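Local structure of methanol--corrinoid protein co-methyltransferase (Methanosarcina barkeri, 2I2X) at residues Tyr38-Pro47 and Ala80-Val88; Met284-His295 and Val303-Ser314. The protein catalyses transfer of the methyl group of methanol to the cob(I)amide carried by its partner MtaC, a step of methanogenesis from methanol. One frame throughout, in Å; residues are numbered along the deposited sequence.

Contact 1: Tyr38-Pro47 and Ala80-Val88; sequences YTIPEINYAP and AIILETEHV. With K (potassium ion), chain S.
N44 and E84 meet side chain to side chain: the amide N-H on N44 ND2 reaches E84 OE1 over 2.9 Å. The acceptor lies in the amide plane, whereas ND2 stands above the carboxylate, the two planes 70° apart. E84 OE2 is taken by K267 and T125. E42 extends on the same side of the sheet, its OE1 held by T285, its OE2 over I82 CG2 (3.4 Å) and 3.9 Å from E84 OE1; salt bridges of E42 to R123 and E84 to K267 probably ease this like-charge pairing.

Farther along, Y45 has its CG between the backbone N and the carbonyl carbon (chi1 37°), bringing the ring against strand 80-86. E84 O sits over one ring face, 3.2 Å from Y45 CZ, and T85 OG1, also held by Q105, hydrogen-bonds Y45 OH at the ring edge (2.8 Å). A water accepts from the backbone N of both Y45 and E86. E86 then turns its carboxylate to the potassium ion, shared with E164 and E313 and bound through OE2 at 2.3 Å; K267 hydrogen-bonds the same oxygen.

Behind these groups the strands are joined by I82 N to P41 O, I43 N to I82 O and E84 N to I43 O. On the face away from E42, I43 CG2 packs on I81 CD1 (3.6 Å); helix 55-76, which covers I81, Y45 and T85, connects the two strands. This is a parallel beta-alpha-beta crossover of a TIM barrel, with E42, I82 and E84 on one face and a metal ligand at the C-terminal end of a strand.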
# COMPACT_ATOMS: atom_id res chain seq x y z
N TYR A 38 -18.15 9.18 -14.61
CA TYR A 38 -17.54 8.20 -13.71
C TYR A 38 -16.04 8.44 -13.47
O TYR A 38 -15.31 8.75 -14.42
CB TYR A 38 -17.77 6.75 -14.18
CG TYR A 38 -17.22 6.38 -15.54
CD1 TYR A 38 -18.00 6.50 -16.69
CD2 TYR A 38 -15.93 5.90 -15.66
CE1 TYR A 38 -17.49 6.14 -17.95
CE2 TYR A 38 -15.40 5.53 -16.91
CZ TYR A 38 -16.19 5.64 -18.05
OH TYR A 38 -15.65 5.22 -19.26
N THR A 39 -15.60 8.28 -12.22
CA THR A 39 -14.18 8.38 -11.90
C THR A 39 -13.46 7.11 -12.33
O THR A 39 -14.07 6.03 -12.38
CB THR A 39 -13.96 8.61 -10.40
OG1 THR A 39 -14.57 7.54 -9.65
CG2 THR A 39 -14.57 9.96 -9.96
N ILE A 40 -12.18 7.22 -12.66
CA ILE A 40 -11.40 6.07 -13.13
C ILE A 40 -10.09 5.94 -12.35
O ILE A 40 -9.37 6.94 -12.20
CB ILE A 40 -11.02 6.20 -14.60
CG1 ILE A 40 -12.26 6.35 -15.48
CG2 ILE A 40 -10.26 4.99 -15.05
CD1 ILE A 40 -11.97 7.19 -16.71
N PRO A 41 -9.77 4.72 -11.87
CA PRO A 41 -8.47 4.58 -11.21
C PRO A 41 -7.34 4.61 -12.24
O PRO A 41 -7.49 4.11 -13.35
CB PRO A 41 -8.56 3.20 -10.53
CG PRO A 41 -9.55 2.43 -11.37
CD PRO A 41 -10.54 3.45 -11.88
N GLU A 42 -6.22 5.21 -11.85
CA GLU A 42 -5.03 5.32 -12.70
C GLU A 42 -3.84 4.79 -11.91
O GLU A 42 -3.39 5.42 -10.94
CB GLU A 42 -4.80 6.78 -13.15
CG GLU A 42 -3.53 7.03 -14.03
CD GLU A 42 -3.61 8.30 -14.97
OE1 GLU A 42 -4.29 9.32 -14.66
OE2 GLU A 42 -2.99 8.27 -16.06
N ILE A 43 -3.34 3.63 -12.29
CA ILE A 43 -2.27 3.01 -11.52
C ILE A 43 -0.88 3.36 -12.09
O ILE A 43 -0.66 3.34 -13.31
CB ILE A 43 -2.48 1.46 -11.38
CG1 ILE A 43 -1.41 0.82 -10.48
CG2 ILE A 43 -2.55 0.80 -12.77
CD1 ILE A 43 -1.56 1.09 -8.96
N ASN A 44 0.04 3.68 -11.17
CA ASN A 44 1.42 4.03 -11.49
C ASN A 44 2.36 3.02 -10.85
O ASN A 44 1.92 2.25 -9.99
CB ASN A 44 1.73 5.43 -11.01
CG ASN A 44 1.38 6.47 -12.06
OD1 ASN A 44 2.16 6.73 -12.97
ND2 ASN A 44 0.17 7.03 -11.95
N TYR A 45 3.61 3.01 -11.29
CA TYR A 45 4.57 1.93 -10.97
C TYR A 45 5.95 2.30 -11.49
O TYR A 45 6.07 3.05 -12.45
CB TYR A 45 4.14 0.61 -11.63
CG TYR A 45 3.53 0.80 -13.01
CD1 TYR A 45 4.32 0.88 -14.14
CD2 TYR A 45 2.15 0.91 -13.17
CE1 TYR A 45 3.73 1.07 -15.40
CE2 TYR A 45 1.58 1.09 -14.39
CZ TYR A 45 2.36 1.17 -15.51
OH TYR A 45 1.76 1.35 -16.72
N ALA A 46 6.99 1.77 -10.84
CA ALA A 46 8.39 1.89 -11.27
C ALA A 46 8.97 0.46 -11.25
O ALA A 46 8.80 -0.26 -10.26
CB ALA A 46 9.18 2.80 -10.33
N PRO A 47 9.63 0.05 -12.34
CA PRO A 47 10.30 -1.23 -12.33
C PRO A 47 11.43 -1.27 -11.30
O PRO A 47 11.84 -0.23 -10.78
CB PRO A 47 10.84 -1.37 -13.75
CG PRO A 47 10.86 -0.01 -14.33
CD PRO A 47 9.79 0.77 -13.62
N ALA A 80 -13.34 -0.35 -15.14
CA ALA A 80 -12.41 0.53 -15.89
C ALA A 80 -11.07 0.77 -15.20
O ALA A 80 -10.94 0.70 -13.97
CB ALA A 80 -13.08 1.87 -16.22
N ILE A 81 -10.05 1.06 -15.99
CA ILE A 81 -8.76 1.29 -15.41
C ILE A 81 -7.84 1.99 -16.40
O ILE A 81 -7.89 1.70 -17.60
CB ILE A 81 -8.17 -0.04 -14.87
CG1 ILE A 81 -7.06 0.22 -13.83
CG2 ILE A 81 -7.83 -1.01 -15.97
CD1 ILE A 81 -5.76 0.26 -14.41
N ILE A 82 -6.99 2.89 -15.91
CA ILE A 82 -5.95 3.49 -16.76
C ILE A 82 -4.59 3.07 -16.20
O ILE A 82 -4.40 3.14 -14.98
CB ILE A 82 -6.02 5.02 -16.72
CG1 ILE A 82 -7.29 5.51 -17.42
CG2 ILE A 82 -4.78 5.63 -17.35
CD1 ILE A 82 -7.69 6.97 -17.08
N LEU A 83 -3.67 2.64 -17.07
CA LEU A 83 -2.29 2.41 -16.65
C LEU A 83 -1.42 3.60 -17.06
O LEU A 83 -1.47 4.07 -18.21
CB LEU A 83 -1.74 1.10 -17.24
CG LEU A 83 -2.33 -0.25 -16.74
CD1 LEU A 83 -3.68 -0.71 -17.40
CD2 LEU A 83 -1.27 -1.37 -16.84
N GLU A 84 -0.64 4.12 -16.12
CA GLU A 84 0.29 5.16 -16.46
C GLU A 84 1.74 4.68 -16.32
O GLU A 84 2.19 4.34 -15.21
CB GLU A 84 0.07 6.45 -15.66
CG GLU A 84 1.18 7.50 -15.99
CD GLU A 84 1.16 8.76 -15.16
OE1 GLU A 84 0.36 8.86 -14.20
OE2 GLU A 84 1.96 9.66 -15.48
N THR A 85 2.47 4.70 -17.43
CA THR A 85 3.90 4.40 -17.45
C THR A 85 4.72 5.68 -17.49
O THR A 85 4.76 6.37 -18.52
CB THR A 85 4.28 3.51 -18.66
OG1 THR A 85 3.41 2.37 -18.71
CG2 THR A 85 5.71 3.03 -18.57
N GLU A 86 5.37 6.01 -16.38
CA GLU A 86 6.32 7.12 -16.35
C GLU A 86 7.65 6.63 -16.80
O GLU A 86 8.32 5.95 -16.05
CB GLU A 86 6.46 7.69 -14.95
CG GLU A 86 5.17 8.31 -14.47
CD GLU A 86 5.29 8.96 -13.12
OE1 GLU A 86 5.64 8.28 -12.13
OE2 GLU A 86 5.01 10.18 -13.03
N HIS A 87 8.08 7.02 -18.00
CA HIS A 87 9.38 6.62 -18.53
C HIS A 87 10.50 6.70 -17.51
O HIS A 87 10.67 7.71 -16.87
CB HIS A 87 9.73 7.47 -19.76
CG HIS A 87 8.97 7.10 -20.99
ND1 HIS A 87 9.42 7.38 -22.26
CD2 HIS A 87 7.80 6.43 -21.16
CE1 HIS A 87 8.55 6.94 -23.16
NE2 HIS A 87 7.56 6.36 -22.51
N VAL A 88 11.23 5.60 -17.30
CA VAL A 88 12.62 5.70 -16.81
C VAL A 88 13.41 6.41 -17.92
O VAL A 88 13.03 6.35 -19.09
CB VAL A 88 13.28 4.32 -16.52
CG1 VAL A 88 12.56 3.60 -15.39
CG2 VAL A 88 13.34 3.47 -17.77
K K S . 5.73 11.55 -11.28
O HOH W 1 4.19 5.05 -13.61
O HOH W 2 6.24 5.82 -11.43

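Contact 2: Met284-His295 and Val303-Ser314; sequences MTMEGKTSTCAH and VMQCCDCWSNES. With K (potassium ion), chain S.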
# COMPACT_ATOMS: atom_id res chain seq x y z
N MET A 284 -9.26 15.99 -14.96
CA MET A 284 -7.95 15.96 -14.29
C MET A 284 -7.81 14.70 -13.43
O MET A 284 -8.75 14.29 -12.76
CB MET A 284 -7.76 17.18 -13.41
CG MET A 284 -7.89 18.52 -14.13
SD MET A 284 -6.48 18.90 -15.22
CE MET A 284 -7.34 19.75 -16.55
N THR A 285 -6.62 14.10 -13.45
CA THR A 285 -6.26 13.12 -12.46
C THR A 285 -5.76 13.79 -11.19
O THR A 285 -5.11 14.84 -11.24
CB THR A 285 -5.20 12.19 -13.00
OG1 THR A 285 -5.66 11.69 -14.26
CG2 THR A 285 -4.97 11.04 -12.07
N MET A 286 -6.05 13.17 -10.04
CA MET A 286 -5.51 13.65 -8.75
C MET A 286 -4.90 12.48 -7.99
O MET A 286 -5.06 11.32 -8.39
CB MET A 286 -6.60 14.34 -7.92
CG MET A 286 -7.37 15.44 -8.66
SD MET A 286 -6.44 16.96 -9.04
CE MET A 286 -6.19 17.72 -7.42
N GLU A 287 -4.20 12.79 -6.89
CA GLU A 287 -3.62 11.78 -6.01
C GLU A 287 -3.60 12.33 -4.59
O GLU A 287 -3.33 13.51 -4.38
CB GLU A 287 -2.18 11.46 -6.42
CG GLU A 287 -1.22 12.64 -6.29
CD GLU A 287 0.10 12.38 -6.99
OE1 GLU A 287 0.07 11.84 -8.11
OE2 GLU A 287 1.16 12.69 -6.41
N GLY A 288 -3.87 11.46 -3.63
CA GLY A 288 -3.87 11.87 -2.24
C GLY A 288 -3.71 10.69 -1.31
O GLY A 288 -2.70 10.00 -1.35
N LYS A 289 -4.73 10.44 -0.52
CA LYS A 289 -4.66 9.39 0.50
C LYS A 289 -4.19 8.02 -0.02
O LYS A 289 -3.61 7.25 0.76
CB LYS A 289 -6.00 9.26 1.22
CG LYS A 289 -7.07 8.53 0.45
CD LYS A 289 -8.16 8.14 1.39
CE LYS A 289 -9.48 7.91 0.68
NZ LYS A 289 -10.59 7.83 1.70
N THR A 290 -4.48 7.72 -1.29
CA THR A 290 -4.13 6.45 -1.90
C THR A 290 -2.89 6.55 -2.80
O THR A 290 -2.65 5.71 -3.69
CB THR A 290 -5.32 5.81 -2.62
OG1 THR A 290 -6.46 5.83 -1.75
CG2 THR A 290 -5.04 4.32 -2.98
N SER A 291 -2.07 7.57 -2.55
CA SER A 291 -0.73 7.66 -3.18
C SER A 291 0.37 7.66 -2.12
O SER A 291 1.51 8.04 -2.40
CB SER A 291 -0.61 8.88 -4.12
OG SER A 291 -0.78 10.10 -3.39
N THR A 292 0.03 7.24 -0.90
CA THR A 292 1.01 7.25 0.20
C THR A 292 2.22 6.34 -0.02
O THR A 292 3.25 6.53 0.62
CB THR A 292 0.36 6.89 1.57
OG1 THR A 292 -0.38 5.66 1.43
CG2 THR A 292 -0.57 8.02 2.04
N CYS A 293 2.09 5.34 -0.90
CA CYS A 293 3.23 4.53 -1.35
C CYS A 293 4.35 5.39 -1.96
O CYS A 293 5.55 5.04 -1.90
CB CYS A 293 2.78 3.50 -2.39
SG CYS A 293 1.51 4.13 -3.56
N ALA A 294 3.96 6.52 -2.54
CA ALA A 294 4.94 7.46 -3.07
C ALA A 294 5.32 8.56 -2.06
O ALA A 294 6.50 8.91 -1.98
CB ALA A 294 4.47 8.07 -4.38
N HIS A 295 4.36 9.12 -1.32
CA HIS A 295 4.68 10.24 -0.43
C HIS A 295 3.51 10.61 0.43
O HIS A 295 2.38 10.35 0.09
CB HIS A 295 5.12 11.53 -1.20
CG HIS A 295 4.13 11.99 -2.24
ND1 HIS A 295 3.02 12.75 -1.93
CD2 HIS A 295 4.06 11.75 -3.57
CE1 HIS A 295 2.31 12.96 -3.03
NE2 HIS A 295 2.92 12.37 -4.04
N VAL A 303 -8.46 16.27 -2.24
CA VAL A 303 -8.16 16.25 -3.67
C VAL A 303 -9.10 15.38 -4.52
O VAL A 303 -9.03 15.42 -5.76
CB VAL A 303 -6.69 15.77 -3.94
CG1 VAL A 303 -5.69 16.88 -3.57
CG2 VAL A 303 -6.39 14.47 -3.17
N MET A 304 -9.97 14.59 -3.89
CA MET A 304 -10.89 13.73 -4.63
C MET A 304 -12.10 14.55 -5.05
O MET A 304 -12.85 14.16 -5.97
CB MET A 304 -11.38 12.52 -3.78
CG MET A 304 -10.38 11.38 -3.53
SD MET A 304 -10.95 9.87 -2.65
CE MET A 304 -11.01 10.58 -1.03
N GLN A 305 -12.26 15.69 -4.39
CA GLN A 305 -13.48 16.49 -4.41
C GLN A 305 -14.02 16.67 -5.84
O GLN A 305 -15.23 16.71 -6.05
CB GLN A 305 -13.21 17.84 -3.76
CG GLN A 305 -12.27 18.74 -4.59
CD GLN A 305 -11.66 19.90 -3.83
OE1 GLN A 305 -12.25 20.45 -2.89
NE2 GLN A 305 -10.48 20.31 -4.26
N CYS A 306 -13.11 16.81 -6.80
CA CYS A 306 -13.47 16.98 -8.19
C CYS A 306 -12.55 16.23 -9.14
O CYS A 306 -12.44 16.62 -10.29
CB CYS A 306 -13.48 18.46 -8.58
SG CYS A 306 -14.58 19.51 -7.60
N CYS A 307 -11.91 15.16 -8.70
CA CYS A 307 -11.04 14.43 -9.60
C CYS A 307 -11.84 13.72 -10.69
O CYS A 307 -13.00 13.45 -10.51
CB CYS A 307 -10.20 13.41 -8.84
SG CYS A 307 -11.17 12.05 -8.12
N ASP A 308 -11.19 13.40 -11.81
CA ASP A 308 -11.79 12.55 -12.82
C ASP A 308 -11.09 11.21 -12.82
O ASP A 308 -11.74 10.16 -12.99
CB ASP A 308 -11.74 13.22 -14.19
CG ASP A 308 -12.52 14.54 -14.21
OD1 ASP A 308 -13.75 14.52 -14.50
OD2 ASP A 308 -11.91 15.61 -13.89
N CYS A 309 -9.77 11.23 -12.61
CA CYS A 309 -9.01 9.99 -12.41
C CYS A 309 -8.27 10.07 -11.09
O CYS A 309 -8.01 11.16 -10.58
CB CYS A 309 -8.08 9.71 -13.59
SG CYS A 309 -8.94 9.96 -15.18
N TRP A 310 -7.95 8.92 -10.52
CA TRP A 310 -7.47 8.84 -9.14
C TRP A 310 -6.28 7.91 -9.15
O TRP A 310 -6.40 6.74 -9.54
CB TRP A 310 -8.58 8.32 -8.26
CG TRP A 310 -8.34 8.21 -6.77
CD1 TRP A 310 -8.58 7.11 -6.00
CD2 TRP A 310 -7.88 9.24 -5.88
NE1 TRP A 310 -8.28 7.37 -4.68
CE2 TRP A 310 -7.86 8.68 -4.58
CE3 TRP A 310 -7.48 10.57 -6.05
CZ2 TRP A 310 -7.46 9.41 -3.44
CZ3 TRP A 310 -7.08 11.30 -4.92
CH2 TRP A 310 -7.08 10.71 -3.63
N SER A 311 -5.13 8.47 -8.75
CA SER A 311 -3.85 7.81 -8.87
C SER A 311 -3.10 7.53 -7.53
O SER A 311 -3.33 8.21 -6.53
CB SER A 311 -2.99 8.65 -9.80
OG SER A 311 -1.61 8.35 -9.66
N ASN A 312 -2.19 6.55 -7.55
CA ASN A 312 -1.31 6.21 -6.41
C ASN A 312 0.08 6.80 -6.58
O ASN A 312 0.99 6.48 -5.79
CB ASN A 312 -1.14 4.69 -6.29
CG ASN A 312 -0.36 4.12 -7.46
OD1 ASN A 312 -0.73 4.36 -8.60
ND2 ASN A 312 0.74 3.41 -7.19
N GLU A 313 0.25 7.60 -7.65
CA GLU A 313 1.46 8.39 -7.93
C GLU A 313 2.59 7.50 -8.41
O GLU A 313 3.05 7.62 -9.54
CB GLU A 313 1.87 9.24 -6.73
CG GLU A 313 3.21 9.97 -6.87
CD GLU A 313 3.31 10.90 -8.09
OE1 GLU A 313 4.45 11.31 -8.40
OE2 GLU A 313 2.27 11.23 -8.72
N SER A 314 3.03 6.60 -7.54
CA SER A 314 4.08 5.66 -7.89
C SER A 314 4.36 4.68 -6.76
O SER A 314 4.22 5.01 -5.57
CB SER A 314 5.36 6.40 -8.22
OG SER A 314 6.20 5.51 -8.93
K K S . 5.73 11.55 -11.28
O HOH W 3 -4.43 8.90 -4.21
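Two short parallel strands of the TIM barrel, 285-287 and 309-311, set T285 beside C309 and M286 beside W310. M284 opens the pairing: its carbonyl O accepts from both D308 N and C309 N, and M284 N donates to D308 OD2, which also pairs with K277. M286 N to C309 O and S311 N to M286 O continue it, while M286 CG packs on C307 CB (3.5 Å).

W310 carries much of the packing, and its NE1 donates to D336. With CG anti to the backbone N (chi1 -177°), its six-membered ring extends to G288, CH2 lying 3.3 Å from G288 N. M304 CG covers one ring face, a water the opposite one, and V303 CG2 meets the edge in plane. That water accepts from G288 N (2.7 Å) and donates to S311 O, bridging the two segments just past the strands. A leucine here would probably open a gap between M304 and G288 and leave D336 without that hydrogen bond.

Both segments then turn into loops at the C-terminal mouth of the barrel, the usual TIM-barrel active-site position. S311 OG accepts from E313 N (2.8 Å), an ST turn, and is tied to D268. E313 CG touches A294 CB (3.4 Å) and the edge of the H295 ring; H295 NE2 donates to the anti side of E287 OE2 (3.0 Å), which lies in the ring plane. E313 OE1 lies 3.2 Å from the potassium ion it helps bind, near the zinc ion, and A294 and S314 touch the corrinoid.

How the contacts relate
Contact 1 comes wholly ahead of contact 2 in the sequence, yet their centres lie about 11 Å apart, because strands 40-43 and 309-311 are neighbours in one parallel sheet. Across this part of it the order is 80-86, 40-43, 309-311, 285-287, so strands from early and late in the sequence stand side by side in the barrel wall. Probable hydrogen bonds between T285 OG1 and E42 OE1 and from the backbone N of N44 to N312 OD1 stitch the two contacts together. Each contributes a glutamate, E86 or E313, to the same potassium ion, completed by E164, itself a zinc ligand; the metal centre is therefore assembled from distant parts of the chain.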